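Local structure of staphylococcal nuclease domain-containing protein 1 (Drosophila melanogaster, 2WAC) at residues D56-Q61 with Y69-E74. The protein is an endonuclease acting on RNA and DNA that associates with the RNA-induced silencing complex, and its Tudor domain, part of this fragment, binds peptides bearing symmetrically dimethylated arginine. Residues are numbered along the deposited sequence; the frame is centred on the assembly and turned at random.
Sequences DLVAAQ and YRAKVE
Val58 and Ala71 form a hydrogen-bonded antiparallel pair: Val58 N reaches Ala71 O at 2.7 Å in an almost straight bond (178° at the hydrogen), while Ala71 N returns to Val58 O at 2.9 Å, tilted from that carbonyl's plane. Ala60 and Tyr69 repeat the reciprocal pair, and Val73 N closes the row on Asp56 O at 2.8 Å. Between these rungs lie the non-hydrogen-bonded pairs Leu57–Lys72 and Ala59–Arg70. Leu57, its CG anti to the backbone N (chi1 -174°) and chi2 near +60°, lays CD1 3.4 Å from Ala71 O, the acceptor of the Val58 N bond. On the face carrying Val58, Ala60 and Ala71, small apolar groups close up: the methyl of Ala71 sits 3.7 Å (CB to CB) from that of Ala60, and Val58 CG2 meets Val73 CG2 at 3.9 Å, the two valine side chains crossing at about a right angle. The strands are the 57-61/68-77 hairpin of the SH3-like Tudor barrel, and 69-74 belongs to the region involved in dimethylarginine binding. Strand 80-85 flanks 68-77 and strand 99-101 pairs with 57-61; from strand 80-85, Tyr85 packs on Ala60 and Val83 on Ala71. Arg70, salt-bridged to Asp87 and hydrogen-bonded to the backbone carbonyls of Phe106, Glu109 and Lys110, touches Leu32 of helix 26-42, which also meets Ala59 through Phe40 and Tyr69 through Met33.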
ATOM      1  N   ASP A  56       8.993   7.169  16.700  1.00 23.44           N
ATOM      2  CA  ASP A  56       8.628   8.586  16.723  1.00 23.65           C
ATOM      3  C   ASP A  56       7.814   8.998  15.495  1.00 23.89           C
ATOM      4  O   ASP A  56       8.112   8.575  14.375  1.00 23.82           O
ATOM      5  CB  ASP A  56       9.884   9.462  16.820  1.00 23.67           C
ATOM      6  CG  ASP A  56      10.483   9.494  18.222  1.00 23.70           C
ATOM      7  OD1 ASP A  56       9.979   8.794  19.124  1.00 23.61           O
ATOM      8  OD2 ASP A  56      11.469  10.235  18.420  1.00 24.01           O
ATOM      9  N   LEU A  57       6.781   9.807  15.717  1.00 24.10           N
ATOM     10  CA  LEU A  57       6.053  10.442  14.620  1.00 24.30           C
ATOM     11  C   LEU A  57       6.686  11.804  14.350  1.00 24.39           C
ATOM     12  O   LEU A  57       6.767  12.647  15.246  1.00 24.49           O
ATOM     13  CB  LEU A  57       4.563  10.583  14.948  1.00 24.34           C
ATOM     14  CG  LEU A  57       3.620  11.101  13.852  1.00 24.66           C
ATOM     15  CD1 LEU A  57       3.558  10.160  12.649  1.00 25.07           C
ATOM     16  CD2 LEU A  57       2.227  11.332  14.416  1.00 25.09           C
ATOM     17  N   VAL A  58       7.140  12.006  13.116  1.00 24.31           N
ATOM     18  CA  VAL A  58       7.939  13.181  12.765  1.00 24.27           C
ATOM     19  C   VAL A  58       7.442  13.903  11.514  1.00 24.26           C
ATOM     20  O   VAL A  58       6.526  13.440  10.827  1.00 24.10           O
ATOM     21  CB  VAL A  58       9.438  12.808  12.546  1.00 24.25           C
ATOM     22  CG1 VAL A  58      10.065  12.274  13.826  1.00 24.32           C
ATOM     23  CG2 VAL A  58       9.600  11.804  11.403  1.00 24.26           C
ATOM     24  N   ALA A  59       8.054  15.050  11.242  1.00 24.19           N
ATOM     25  CA  ALA A  59       7.988  15.668   9.930  1.00 24.13           C
ATOM     26  C   ALA A  59       9.280  15.312   9.206  1.00 23.98           C
ATOM     27  O   ALA A  59      10.375  15.483   9.752  1.00 24.15           O
ATOM     28  CB  ALA A  59       7.833  17.167  10.051  1.00 24.12           C
ATOM     29  N   ALA A  60       9.146  14.795   7.990  1.00 23.79           N
ATOM     30  CA  ALA A  60      10.294  14.384   7.192  1.00 23.46           C
ATOM     31  C   ALA A  60      10.297  15.095   5.849  1.00 23.38           C
ATOM     32  O   ALA A  60       9.273  15.136   5.157  1.00 23.07           O
ATOM     33  CB  ALA A  60      10.287  12.875   6.991  1.00 23.39           C
ATOM     34  N   GLN A  61      11.451  15.652   5.488  1.00 23.34           N
ATOM     35  CA  GLN A  61      11.626  16.319   4.202  1.00 23.42           C
ATOM     36  C   GLN A  61      12.015  15.291   3.137  1.00 23.41           C
ATOM     37  O   GLN A  61      13.173  14.866   3.057  1.00 23.29           O
ATOM     38  CB  GLN A  61      12.671  17.434   4.306  1.00 23.47           C
ATOM     39  CG  GLN A  61      12.584  18.488   3.200  1.00 23.79           C
ATOM     40  CD  GLN A  61      13.754  19.462   3.213  1.00 24.55           C
ATOM     41  OE1 GLN A  61      14.815  19.173   3.766  1.00 24.82           O
ATOM     42  NE2 GLN A  61      13.563  20.623   2.595  1.00 24.62           N
ATOM     43  N   TYR A  69       6.542  16.029   4.954  1.00 23.56           N
ATOM     44  CA  TYR A  69       5.435  15.076   5.084  1.00 23.55           C
ATOM     45  C   TYR A  69       5.386  14.487   6.502  1.00 23.40           C
ATOM     46  O   TYR A  69       6.387  14.499   7.217  1.00 23.38           O
ATOM     47  CB  TYR A  69       5.591  13.927   4.076  1.00 23.73           C
ATOM     48  CG  TYR A  69       5.544  14.319   2.611  1.00 24.01           C
ATOM     49  CD1 TYR A  69       6.620  14.964   2.001  1.00 24.36           C
ATOM     50  CD2 TYR A  69       4.435  14.009   1.824  1.00 24.73           C
ATOM     51  CE1 TYR A  69       6.582  15.320   0.657  1.00 24.68           C
ATOM     52  CE2 TYR A  69       4.390  14.354   0.474  1.00 24.89           C
ATOM     53  CZ  TYR A  69       5.467  15.010  -0.100  1.00 24.94           C
ATOM     54  OH  TYR A  69       5.429  15.353  -1.433  1.00 25.38           O
ATOM     55  N   ARG A  70       4.223  13.971   6.902  1.00 23.23           N
ATOM     56  CA  ARG A  70       4.111  13.221   8.155  1.00 23.09           C
ATOM     57  C   ARG A  70       4.772  11.857   7.972  1.00 23.05           C
ATOM     58  O   ARG A  70       4.573  11.199   6.947  1.00 22.91           O
ATOM     59  CB  ARG A  70       2.649  13.039   8.574  1.00 23.03           C
ATOM     60  CG  ARG A  70       1.882  14.328   8.817  1.00 22.81           C
ATOM     61  CD  ARG A  70       0.682  14.096   9.727  1.00 22.70           C
ATOM     62  NE  ARG A  70      -0.301  13.168   9.165  1.00 22.73           N
ATOM     63  CZ  ARG A  70      -1.345  12.679   9.830  1.00 22.74           C
ATOM     64  NH1 ARG A  70      -1.556  13.017  11.097  1.00 22.27           N
ATOM     65  NH2 ARG A  70      -2.180  11.842   9.227  1.00 22.70           N
ATOM     66  N   ALA A  71       5.562  11.437   8.956  1.00 23.02           N
ATOM     67  CA  ALA A  71       6.321  10.195   8.835  1.00 23.10           C
ATOM     68  C   ALA A  71       6.502   9.478  10.166  1.00 23.16           C
ATOM     69  O   ALA A  71       6.595  10.112  11.215  1.00 23.08           O
ATOM     70  CB  ALA A  71       7.678  10.462   8.182  1.00 22.96           C
ATOM     71  N   LYS A  72       6.544   8.151  10.107  1.00 23.42           N
ATOM     72  CA  LYS A  72       6.834   7.327  11.273  1.00 23.72           C
ATOM     73  C   LYS A  72       8.256   6.800  11.157  1.00 23.77           C
ATOM     74  O   LYS A  72       8.633   6.240  10.128  1.00 23.68           O
ATOM     75  CB  LYS A  72       5.836   6.169  11.360  1.00 23.83           C
ATOM     76  CG  LYS A  72       6.087   5.164  12.481  1.00 24.40           C
ATOM     77  CD  LYS A  72       5.071   4.038  12.398  1.00 25.28           C
ATOM     78  CE  LYS A  72       5.523   2.800  13.148  1.00 25.89           C
ATOM     79  NZ  LYS A  72       4.567   1.671  12.940  1.00 26.89           N
ATOM     80  N   VAL A  73       9.049   6.999  12.206  1.00 23.96           N
ATOM     81  CA  VAL A  73      10.398   6.452  12.252  1.00 24.28           C
ATOM     82  C   VAL A  73      10.320   4.970  12.606  1.00 24.58           C
ATOM     83  O   VAL A  73       9.872   4.605  13.696  1.00 24.41           O
ATOM     84  CB  VAL A  73      11.299   7.205  13.261  1.00 24.25           C
ATOM     85  CG1 VAL A  73      12.671   6.565  13.323  1.00 24.37           C
ATOM     86  CG2 VAL A  73      11.420   8.675  12.880  1.00 24.17           C
ATOM     87  N   GLU A  74      10.746   4.121  11.676  1.00 24.99           N
ATOM     88  CA  GLU A  74      10.691   2.673  11.879  1.00 25.53           C
ATOM     89  C   GLU A  74      12.008   2.080  12.387  1.00 25.50           C
ATOM     90  O   GLU A  74      12.000   1.111  13.147  1.00 25.77           O
ATOM     91  CB  GLU A  74      10.224   1.972  10.606  1.00 25.77           C
ATOM     92  CG  GLU A  74       8.757   2.241  10.275  1.00 27.02           C
ATOM     93  CD  GLU A  74       8.206   1.297   9.234  1.00 28.83           C
ATOM     94  OE1 GLU A  74       9.005   0.555   8.622  1.00 30.22           O
ATOM     95  OE2 GLU A  74       6.974   1.295   9.027  1.00 29.05           O
TER